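Local coordinates for protein NADPH-ferredoxin reductase FprA (Mycobacterium tuberculosis, PDB 1LQT) that probably transfers electrons between NADPH and ferredoxin through a bound FAD, and may thereby supply P450 systems, at residues A[94-106]-A[348-360]. Residues are numbered along the deposited sequence; the frame is centred on the assembly and turned at random. Where two conformers were deposited one is given.
Sequences SERYDAVIYAVGA and INGSPNEYVVGWI. With FAD (flavin-adenine dinucleotide), chain H.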
ATOM      1  N   SER A  94      19.243   3.572  17.304  1.00 13.36           N
ATOM      2  CA  SER A  94      19.155   4.794  18.085  0.50 14.66           C
ATOM      3  C   SER A  94      20.499   5.157  18.747  1.00 14.71           C
ATOM      4  O   SER A  94      20.718   6.307  19.032  1.00 17.30           O
ATOM      5  CB  SER A  94      18.035   4.744  19.113  0.50 15.26           C
ATOM      6  OG  SER A  94      18.348   3.792  20.088  0.50 14.56           O
ATOM      7  N   GLU A  95      21.393   4.187  18.906  1.00 15.45           N
ATOM      8  CA  GLU A  95      22.744   4.435  19.439  1.00 16.04           C
ATOM      9  C   GLU A  95      23.680   4.923  18.337  1.00 15.18           C
ATOM     10  O   GLU A  95      24.653   5.615  18.614  1.00 17.27           O
ATOM     11  CB  GLU A  95      23.376   3.156  20.000  1.00 17.15           C
ATOM     12  CG  GLU A  95      22.703   2.505  21.189  1.00 19.73           C
ATOM     13  CD  GLU A  95      22.710   3.290  22.480  1.00 22.11           C
ATOM     14  OE1 GLU A  95      23.231   4.432  22.498  1.00 21.60           O
ATOM     15  OE2 GLU A  95      22.172   2.728  23.507  1.00 25.19           O
ATOM     16  N   ARG A  96      23.417   4.543  17.092  1.00 13.79           N
ATOM     17  CA  ARG A  96      24.319   4.832  16.009  1.00 14.11           C
ATOM     18  C   ARG A  96      23.991   6.028  15.146  1.00 13.39           C
ATOM     19  O   ARG A  96      24.785   6.405  14.288  1.00 14.97           O
ATOM     20  CB  ARG A  96      24.432   3.605  15.126  1.00 14.39           C
ATOM     21  CG  ARG A  96      25.243   2.548  15.740  1.00 15.91           C
ATOM     22  CD  ARG A  96      25.175   1.315  14.951  1.00 16.41           C
ATOM     23  NE  ARG A  96      26.081   0.336  15.472  1.00 20.01           N
ATOM     24  CZ  ARG A  96      25.818  -0.447  16.472  1.00 17.03           C
ATOM     25  NH1 ARG A  96      24.638  -0.384  17.101  1.00 18.54           N
ATOM     26  NH2 ARG A  96      26.772  -1.268  16.872  1.00 20.88           N
ATOM     27  N   TYR A  97      22.816   6.606  15.336  1.00 12.27           N
ATOM     28  CA  TYR A  97      22.366   7.720  14.563  1.00 11.75           C
ATOM     29  C   TYR A  97      21.865   8.796  15.490  1.00 11.40           C
ATOM     30  O   TYR A  97      21.413   8.509  16.597  1.00 12.71           O
ATOM     31  CB  TYR A  97      21.248   7.257  13.605  1.00 11.05           C
ATOM     32  CG  TYR A  97      21.743   6.379  12.483  1.00 11.11           C
ATOM     33  CD1 TYR A  97      21.829   5.005  12.626  1.00 11.21           C
ATOM     34  CD2 TYR A  97      22.172   6.935  11.295  1.00 10.78           C
ATOM     35  CE1 TYR A  97      22.296   4.223  11.613  1.00 12.04           C
ATOM     36  CE2 TYR A  97      22.643   6.150  10.264  1.00 11.59           C
ATOM     37  CZ  TYR A  97      22.714   4.799  10.421  1.00 12.08           C
ATOM     38  OH  TYR A  97      23.154   3.982   9.403  1.00 13.74           O
ATOM     39  N   ASP A  98      21.961  10.041  15.048  1.00 11.52           N
ATOM     40  CA  ASP A  98      21.376  11.146  15.801  1.00 11.63           C
ATOM     41  C   ASP A  98      19.871  11.030  15.927  1.00 11.32           C
ATOM     42  O   ASP A  98      19.304  11.361  16.964  1.00 12.57           O
ATOM     43  CB  ASP A  98      21.771  12.480  15.195  1.00 12.01           C
ATOM     44  CG  ASP A  98      23.258  12.744  15.322  1.00 11.97           C
ATOM     45  OD1 ASP A  98      23.949  12.691  14.280  1.00 13.34           O
ATOM     46  OD2 ASP A  98      23.740  12.982  16.436  1.00 14.30           O
ATOM     47  N   ALA A  99      19.226  10.567  14.854  1.00 11.39           N
ATOM     48  CA  ALA A  99      17.786  10.326  14.885  1.00 10.69           C
ATOM     49  C   ALA A  99      17.475   9.233  13.885  1.00  9.99           C
ATOM     50  O   ALA A  99      18.231   8.999  12.949  1.00  9.93           O
ATOM     51  CB  ALA A  99      17.036  11.572  14.557  1.00 11.74           C
ATOM     52  N   VAL A 100      16.330   8.578  14.111  1.00  9.92           N
ATOM     53  CA  VAL A 100      15.875   7.488  13.275  1.00  9.61           C
ATOM     54  C   VAL A 100      14.423   7.777  12.935  1.00  9.90           C
ATOM     55  O   VAL A 100      13.623   8.072  13.804  1.00 10.76           O
ATOM     56  CB  VAL A 100      15.982   6.137  13.992  1.00 10.62           C
ATOM     57  CG1 VAL A 100      15.659   5.000  13.039  1.00 10.64           C
ATOM     58  CG2 VAL A 100      17.388   5.931  14.625  1.00 11.44           C
ATOM     59  N   ILE A 101      14.104   7.674  11.647  1.00  9.58           N
ATOM     60  CA  ILE A 101      12.737   7.868  11.159  1.00  9.05           C
ATOM     61  C   ILE A 101      12.204   6.534  10.666  1.00  8.59           C
ATOM     62  O   ILE A 101      12.776   5.932   9.763  1.00  9.26           O
ATOM     63  CB  ILE A 101      12.684   8.882  10.031  1.00  9.19           C
ATOM     64  CG1 ILE A 101      13.295  10.234  10.436  1.00  9.85           C
ATOM     65  CG2 ILE A 101      11.269   9.053   9.567  1.00 10.16           C
ATOM     66  CD1 ILE A 101      13.354  11.209   9.326  1.00 10.62           C
ATOM     67  N   TYR A 102      11.108   6.075  11.271  1.00  8.64           N
ATOM     68  CA  TYR A 102      10.420   4.872  10.839  1.00  8.57           C
ATOM     69  C   TYR A 102       9.365   5.243   9.812  1.00  8.37           C
ATOM     70  O   TYR A 102       8.433   5.978  10.102  1.00  9.00           O
ATOM     71  CB  TYR A 102       9.821   4.138  12.055  1.00  8.88           C
ATOM     72  CG  TYR A 102      10.935   3.504  12.825  1.00  9.15           C
ATOM     73  CD1 TYR A 102      11.645   4.215  13.779  1.00  9.58           C
ATOM     74  CD2 TYR A 102      11.361   2.213  12.552  1.00  9.86           C
ATOM     75  CE1 TYR A 102      12.747   3.680  14.391  1.00 10.32           C
ATOM     76  CE2 TYR A 102      12.453   1.665  13.175  1.00  9.96           C
ATOM     77  CZ  TYR A 102      13.156   2.404  14.078  1.00 10.39           C
ATOM     78  OH  TYR A 102      14.273   1.844  14.642  1.00 11.40           O
ATOM     79  N   ALA A 103       9.520   4.673   8.616  1.00  8.59           N
ATOM     80  CA  ALA A 103       8.696   4.929   7.454  1.00  8.26           C
ATOM     81  C   ALA A 103       8.268   3.579   6.876  1.00  8.32           C
ATOM     82  O   ALA A 103       8.352   3.329   5.673  1.00  8.40           O
ATOM     83  CB  ALA A 103       9.469   5.764   6.436  1.00  8.55           C
ATOM     84  N   VAL A 104       7.789   2.700   7.760  1.00  8.64           N
ATOM     85  CA  VAL A 104       7.619   1.301   7.436  1.00  8.26           C
ATOM     86  C   VAL A 104       6.267   0.965   6.822  1.00  8.36           C
ATOM     87  O   VAL A 104       6.015  -0.179   6.444  1.00  8.31           O
ATOM     88  CB  VAL A 104       7.839   0.416   8.681  1.00  8.24           C
ATOM     89  CG1 VAL A 104       9.288   0.430   9.117  1.00  9.74           C
ATOM     90  CG2 VAL A 104       6.875   0.778   9.837  1.00  9.67           C
ATOM     91  N   GLY A 105       5.394   1.950   6.714  1.00  8.53           N
ATOM     92  CA  GLY A 105       4.082   1.694   6.121  1.00  8.27           C
ATOM     93  C   GLY A 105       3.281   0.700   6.924  1.00  8.50           C
ATOM     94  O   GLY A 105       3.475   0.511   8.137  1.00  8.95           O
ATOM     95  N   ALA A 106       2.348   0.080   6.216  1.00  8.32           N
ATOM     96  CA  ALA A 106       1.381  -0.838   6.784  1.00  8.64           C
ATOM     97  C   ALA A 106       1.553  -2.149   6.038  1.00  8.46           C
ATOM     98  O   ALA A 106       1.110  -2.301   4.890  1.00  8.83           O
ATOM     99  CB  ALA A 106      -0.044  -0.267   6.627  1.00  9.32           C
ATOM    100  N   ILE A 348       8.010   9.702  18.108  0.50  9.83           N
ATOM    101  CA  ILE A 348       7.477   8.494  18.755  0.50  9.97           C
ATOM    102  C   ILE A 348       7.400   8.584  20.293  0.50 10.49           C
ATOM    103  O   ILE A 348       8.302   9.140  20.914  0.50 11.24           O
ATOM    104  CB  ILE A 348       8.328   7.267  18.384  0.50  9.26           C
ATOM    105  CG1 ILE A 348       8.278   7.002  16.868  0.50  8.90           C
ATOM    106  CG2 ILE A 348       7.869   6.085  19.182  0.50  9.64           C
ATOM    107  CD1 ILE A 348       9.088   5.795  16.423  0.50  8.67           C
ATOM    108  N   ASN A 349       6.379   7.952  20.897  0.50 11.18           N
ATOM    109  CA  ASN A 349       6.129   8.051  22.337  0.50 11.22           C
ATOM    110  C   ASN A 349       7.272   7.600  23.036  0.50 12.20           C
ATOM    111  O   ASN A 349       7.747   6.498  22.733  0.50 13.32           O
ATOM    112  CB  ASN A 349       5.040   7.062  22.796  0.50 10.38           C
ATOM    113  CG  ASN A 349       4.671   7.284  24.268  0.50 10.97           C
ATOM    114  OD1 ASN A 349       4.927   6.452  25.167  0.50 14.40           O
ATOM    115  ND2 ASN A 349       4.127   8.446  24.523  0.50  9.91           N
ATOM    116  N   GLY A 350       7.707   8.339  24.055  1.00 12.55           N
ATOM    117  CA  GLY A 350       8.735   7.868  24.927  1.00 13.33           C
ATOM    118  C   GLY A 350      10.149   7.986  24.418  1.00 13.74           C
ATOM    119  O   GLY A 350      11.068   7.645  25.132  1.00 16.14           O
ATOM    120  N   SER A 351      10.341   8.420  23.171  1.00 12.99           N
ATOM    121  CA  SER A 351      11.656   8.479  22.563  1.00 13.39           C
ATOM    122  C   SER A 351      12.118   9.919  22.372  1.00 13.62           C
ATOM    123  O   SER A 351      11.362  10.769  21.988  1.00 14.04           O
ATOM    124  CB  SER A 351      11.601   7.813  21.179  1.00 13.06           C
ATOM    125  OG  SER A 351      12.870   7.901  20.590  1.00 14.02           O
ATOM    126  N   PRO A 352      13.395  10.185  22.610  1.00 14.51           N
ATOM    127  CA  PRO A 352      13.941  11.507  22.322  1.00 14.08           C
ATOM    128  C   PRO A 352      14.421  11.662  20.884  1.00 14.00           C
ATOM    129  O   PRO A 352      14.680  12.794  20.470  1.00 15.79           O
ATOM    130  CB  PRO A 352      15.166  11.562  23.214  1.00 14.63           C
ATOM    131  CG  PRO A 352      15.627  10.183  23.296  1.00 15.45           C
ATOM    132  CD  PRO A 352      14.375   9.282  23.226  1.00 15.66           C
ATOM    133  N   ASN A 353      14.556  10.561  20.127  1.00 13.71           N
ATOM    134  CA  ASN A 353      15.209  10.702  18.822  1.00 12.92           C
ATOM    135  C   ASN A 353      14.696   9.747  17.737  1.00 12.39           C
ATOM    136  O   ASN A 353      15.356   9.592  16.726  1.00 12.44           O
ATOM    137  CB  ASN A 353      16.740  10.589  18.931  1.00 14.04           C
ATOM    138  CG  ASN A 353      17.203   9.217  19.173  1.00 15.30           C
ATOM    139  OD1 ASN A 353      16.469   8.416  19.775  1.00 16.64           O
ATOM    140  ND2 ASN A 353      18.440   8.889  18.720  1.00 17.62           N
ATOM    141  N   GLU A 354      13.530   9.138  17.960  1.00 11.59           N
ATOM    142  CA  GLU A 354      12.920   8.260  16.965  1.00 10.63           C
ATOM    143  C   GLU A 354      11.596   8.877  16.553  1.00 10.41           C
ATOM    144  O   GLU A 354      10.845   9.373  17.385  1.00 11.08           O
ATOM    145  CB  GLU A 354      12.746   6.866  17.532  1.00 11.32           C
ATOM    146  CG  GLU A 354      14.050   6.223  17.974  1.00 12.07           C
ATOM    147  CD  GLU A 354      13.825   5.075  18.929  1.00 13.67           C
ATOM    148  OE1 GLU A 354      13.302   5.326  20.037  1.00 16.27           O
ATOM    149  OE2 GLU A 354      14.147   3.922  18.599  1.00 14.25           O
ATOM    150  N   TYR A 355      11.290   8.750  15.260  1.00  9.85           N
ATOM    151  CA  TYR A 355      10.199   9.434  14.627  1.00  9.57           C
ATOM    152  C   TYR A 355       9.479   8.482  13.703  1.00  9.29           C
ATOM    153  O   TYR A 355       9.983   7.412  13.367  1.00  9.13           O
ATOM    154  CB  TYR A 355      10.728  10.645  13.831  1.00  9.86           C
ATOM    155  CG  TYR A 355      11.401  11.657  14.729  1.00 10.93           C
ATOM    156  CD1 TYR A 355      12.723  11.503  15.119  1.00 11.66           C
ATOM    157  CD2 TYR A 355      10.691  12.747  15.209  1.00 11.06           C
ATOM    158  CE1 TYR A 355      13.315  12.399  15.988  1.00 11.74           C
ATOM    159  CE2 TYR A 355      11.283  13.637  16.100  1.00 11.41           C
ATOM    160  CZ  TYR A 355      12.591  13.458  16.476  1.00 11.76           C
ATOM    161  OH  TYR A 355      13.173  14.348  17.357  1.00 13.11           O
ATOM    162  N   VAL A 356       8.313   8.905  13.251  1.00  9.72           N
ATOM    163  CA  VAL A 356       7.530   8.192  12.259  1.00  9.53           C
ATOM    164  C   VAL A 356       7.021   9.154  11.202  1.00  9.47           C
ATOM    165  O   VAL A 356       6.756  10.315  11.474  1.00 11.22           O
ATOM    166  CB  VAL A 356       6.333   7.441  12.889  1.00 10.09           C
ATOM    167  CG1 VAL A 356       6.797   6.175  13.568  1.00 10.80           C
ATOM    168  CG2 VAL A 356       5.537   8.315  13.850  1.00 11.63           C
ATOM    169  N   VAL A 357       6.866   8.635   9.985  1.00  9.62           N
ATOM    170  CA  VAL A 357       6.238   9.311   8.872  1.00  9.57           C
ATOM    171  C   VAL A 357       5.394   8.292   8.123  1.00  9.19           C
ATOM    172  O   VAL A 357       5.605   7.095   8.229  1.00  9.35           O
ATOM    173  CB  VAL A 357       7.262   9.962   7.892  1.00  9.86           C
ATOM    174  CG1 VAL A 357       8.027  11.092   8.608  1.00 10.84           C
ATOM    175  CG2 VAL A 357       8.202   8.916   7.352  1.00 10.03           C
ATOM    176  N   GLY A 358       4.474   8.793   7.320  1.00  9.39           N
ATOM    177  CA  GLY A 358       3.730   7.943   6.412  1.00  8.94           C
ATOM    178  C   GLY A 358       2.621   7.177   7.091  1.00  8.70           C
ATOM    179  O   GLY A 358       2.116   7.539   8.152  1.00  9.39           O
ATOM    180  N   TRP A 359       2.234   6.087   6.449  1.00  8.78           N
ATOM    181  CA  TRP A 359       1.130   5.274   6.937  1.00  8.93           C
ATOM    182  C   TRP A 359       1.327   4.686   8.329  1.00  9.21           C
ATOM    183  O   TRP A 359       0.342   4.465   9.007  1.00  9.51           O
ATOM    184  CB  TRP A 359       0.810   4.197   5.897  1.00  9.18           C
ATOM    185  CG  TRP A 359       0.085   4.736   4.705  1.00  9.04           C
ATOM    186  CD1 TRP A 359      -0.134   6.033   4.388  1.00  9.78           C
ATOM    187  CD2 TRP A 359      -0.587   3.962   3.719  1.00  9.64           C
ATOM    188  NE1 TRP A 359      -0.911   6.124   3.259  1.00 10.53           N
ATOM    189  CE2 TRP A 359      -1.224   4.859   2.847  1.00  9.87           C
ATOM    190  CE3 TRP A 359      -0.758   2.586   3.511  1.00 10.59           C
ATOM    191  CZ2 TRP A 359      -2.015   4.429   1.805  1.00 10.85           C
ATOM    192  CZ3 TRP A 359      -1.579   2.168   2.458  1.00 10.90           C
ATOM    193  CH2 TRP A 359      -2.187   3.096   1.637  1.00 10.30           C
ATOM    194  N   ILE A 360       2.556   4.431   8.762  1.00  9.53           N
ATOM    195  CA  ILE A 360       2.734   3.935  10.102  1.00  9.66           C
ATOM    196  C   ILE A 360       2.422   5.015  11.159  1.00  9.75           C
ATOM    197  O   ILE A 360       2.121   4.689  12.297  1.00 11.33           O
ATOM    198  CB  ILE A 360       4.154   3.331  10.300  1.00  9.64           C
ATOM    199  CG1 ILE A 360       4.178   2.427  11.554  1.00  9.87           C
ATOM    200  CG2 ILE A 360       5.231   4.399  10.393  1.00  9.84           C
ATOM    201  CD1 ILE A 360       3.269   1.189  11.520  1.00 10.49           C
TER
HETATM  202  PA  FAD H2457       5.108   2.260   1.904  1.00  8.02           P
HETATM  203  O1A FAD H2457       4.355   1.042   2.257  1.00  8.20           O
HETATM  204  O2A FAD H2457       5.036   2.805   0.525  1.00  7.84           O
HETATM  205  O5B FAD H2457       6.658   2.012   2.211  1.00  7.94           O
HETATM  206  C5B FAD H2457       7.049   1.321   3.404  1.00  7.87           C
HETATM  207  C4B FAD H2457       8.432   0.741   3.134  1.00  7.90           C
HETATM  208  O4B FAD H2457       8.957   0.311   4.387  1.00  8.01           O
HETATM  209  C3B FAD H2457       8.427  -0.480   2.207  1.00  8.20           C
HETATM  210  O3B FAD H2457       9.399  -0.384   1.191  1.00  8.05           O
HETATM  211  C2B FAD H2457       8.682  -1.619   3.158  1.00  8.02           C
HETATM  212  O2B FAD H2457       9.254  -2.776   2.592  1.00  7.90           O
HETATM  213  C1B FAD H2457       9.576  -0.949   4.208  1.00  7.97           C
HETATM  214  N9A FAD H2457       9.615  -1.623   5.499  1.00  8.30           N
HETATM  215  C8A FAD H2457       8.536  -2.054   6.222  1.00  8.30           C
HETATM  216  N7A FAD H2457       8.898  -2.616   7.369  1.00  9.15           N
HETATM  217  C5A FAD H2457      10.278  -2.574   7.363  0.50  8.27           C
HETATM  218  C6A FAD H2457      11.220  -3.025   8.291  1.00  9.63           C
HETATM  219  N6A FAD H2457      10.910  -3.581   9.452  1.00 10.73           N
HETATM  220  N1A FAD H2457      12.531  -2.818   7.985  1.00  9.12           N
HETATM  221  C2A FAD H2457      12.860  -2.194   6.822  1.00  8.79           C
HETATM  222  N3A FAD H2457      12.010  -1.735   5.895  1.00  8.93           N
HETATM  223  C4A FAD H2457      10.730  -1.949   6.212  0.50  8.33           C
HETATM  224  N1  FAD H2457      -1.320   6.324  -4.188  1.00 10.26           N
HETATM  225  C2  FAD H2457      -1.390   7.084  -5.317  1.00 10.74           C
HETATM  226  O2  FAD H2457      -1.114   8.268  -5.296  1.00 11.76           O
HETATM  227  N3  FAD H2457      -1.809   6.491  -6.497  1.00 11.52           N
HETATM  228  C4  FAD H2457      -2.081   5.160  -6.629  1.00 10.61           C
HETATM  229  O4  FAD H2457      -2.418   4.679  -7.734  1.00 12.30           O
HETATM  230  C4X FAD H2457      -1.956   4.376  -5.477  0.50  9.92           C
HETATM  231  N5  FAD H2457      -2.189   3.019  -5.529  1.00 10.25           N
HETATM  232  C5X FAD H2457      -2.102   2.270  -4.384  0.50  9.73           C
HETATM  233  C6  FAD H2457      -2.361   0.922  -4.424  1.00  9.61           C
HETATM  234  C7  FAD H2457      -2.361   0.138  -3.284  1.00  9.98           C
HETATM  235  C7M FAD H2457      -2.633  -1.338  -3.379  1.00 10.88           C
HETATM  236  C8  FAD H2457      -2.051   0.746  -2.062  1.00  9.28           C
HETATM  237  C8M FAD H2457      -2.059  -0.051  -0.787  1.00 10.11           C
HETATM  238  C9  FAD H2457      -1.763   2.108  -2.006  1.00  9.60           C
HETATM  239  C9A FAD H2457      -1.784   2.886  -3.156  1.00  9.46           C
HETATM  240  N10 FAD H2457      -1.520   4.260  -3.119  1.00  9.41           N
HETATM  241  C10 FAD H2457      -1.581   4.998  -4.275  1.00  9.50           C
HETATM  242  C1' FAD H2457      -1.122   4.951  -1.859  1.00  9.49           C
HETATM  243  C2' FAD H2457       0.392   4.912  -1.656  1.00  9.15           C
HETATM  244  O2' FAD H2457       0.834   3.601  -1.904  1.00  9.52           O
HETATM  245  C3' FAD H2457       0.732   5.327  -0.211  1.00  8.77           C
HETATM  246  O3' FAD H2457       0.316   6.665   0.041  1.00  9.65           O
HETATM  247  C4' FAD H2457       2.222   5.352   0.129  1.00  8.31           C
HETATM  248  O4' FAD H2457       2.931   4.322  -0.555  1.00  8.62           O
HETATM  249  C5' FAD H2457       2.428   5.213   1.637  1.00  8.25           C
HETATM  250  O5' FAD H2457       3.824   5.462   1.847  1.00  7.96           O
HETATM  251  P   FAD H2457       4.654   4.940   3.095  1.00  8.33           P
HETATM  252  O1P FAD H2457       6.016   5.472   2.864  1.00  8.04           O
HETATM  253  O2P FAD H2457       3.998   5.244   4.403  1.00  8.59           O
HETATM  254  O3P FAD H2457       4.642   3.357   3.002  1.00  7.88           O
HETATM  255  O   HOH W   1      15.527   3.390  16.400  1.00 12.60           O
HETATM  256  O   HOH W   2       5.034   4.749   6.937  1.00  8.42           O
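Tyr-102 N meets Tyr-355 O at 2.7 Å in a nearly straight bond (175°), the third of four backbone bonds pairing strand 99-102 with strand 354-356 in parallel. Val-100 N to Asn-353 O and Tyr-355 N to Val-100 O precede it; Val-357 N to Tyr-102 O follows. Packing is tightest toward the C-terminal ends: the CG2 branch of Val-357 comes within 3.5 Å of Ala-103 CB and also meets Ile-101 CG2, while Ile-360 CG1 lies 3.6 Å from Val-104 CG2. Ile-101 and Val-357 are covered further by helices 13-28 and 370-391.

The other end is more polar and nearer solvent, with Ser-94, Asn-353 and Glu-354 partly exposed. Asn-353 (chi1 73°) sends ND2 to Asp-98 O at 3.2 Å, from above that carbonyl's plane, and more weakly to Ser-94 O. The Tyr-102 ring, Tyr-355 O in plane at its edge, reaches back here; water 1 accepts from its OH and donates to Glu-354 OE2, a looser link.

Water 2 joins Gly-105 N, Val-357 O and Ile-360 N to FAD O2P, which also receives Trp-359 N at 2.8 Å; one indole face lies over FAD C5'. Strand 354-356 is outermost, next to 99-102, in a Rossmann-type sheet whose core strands run parallel; both strands' C-terminal ends enter loops at the FAD pyrophosphate.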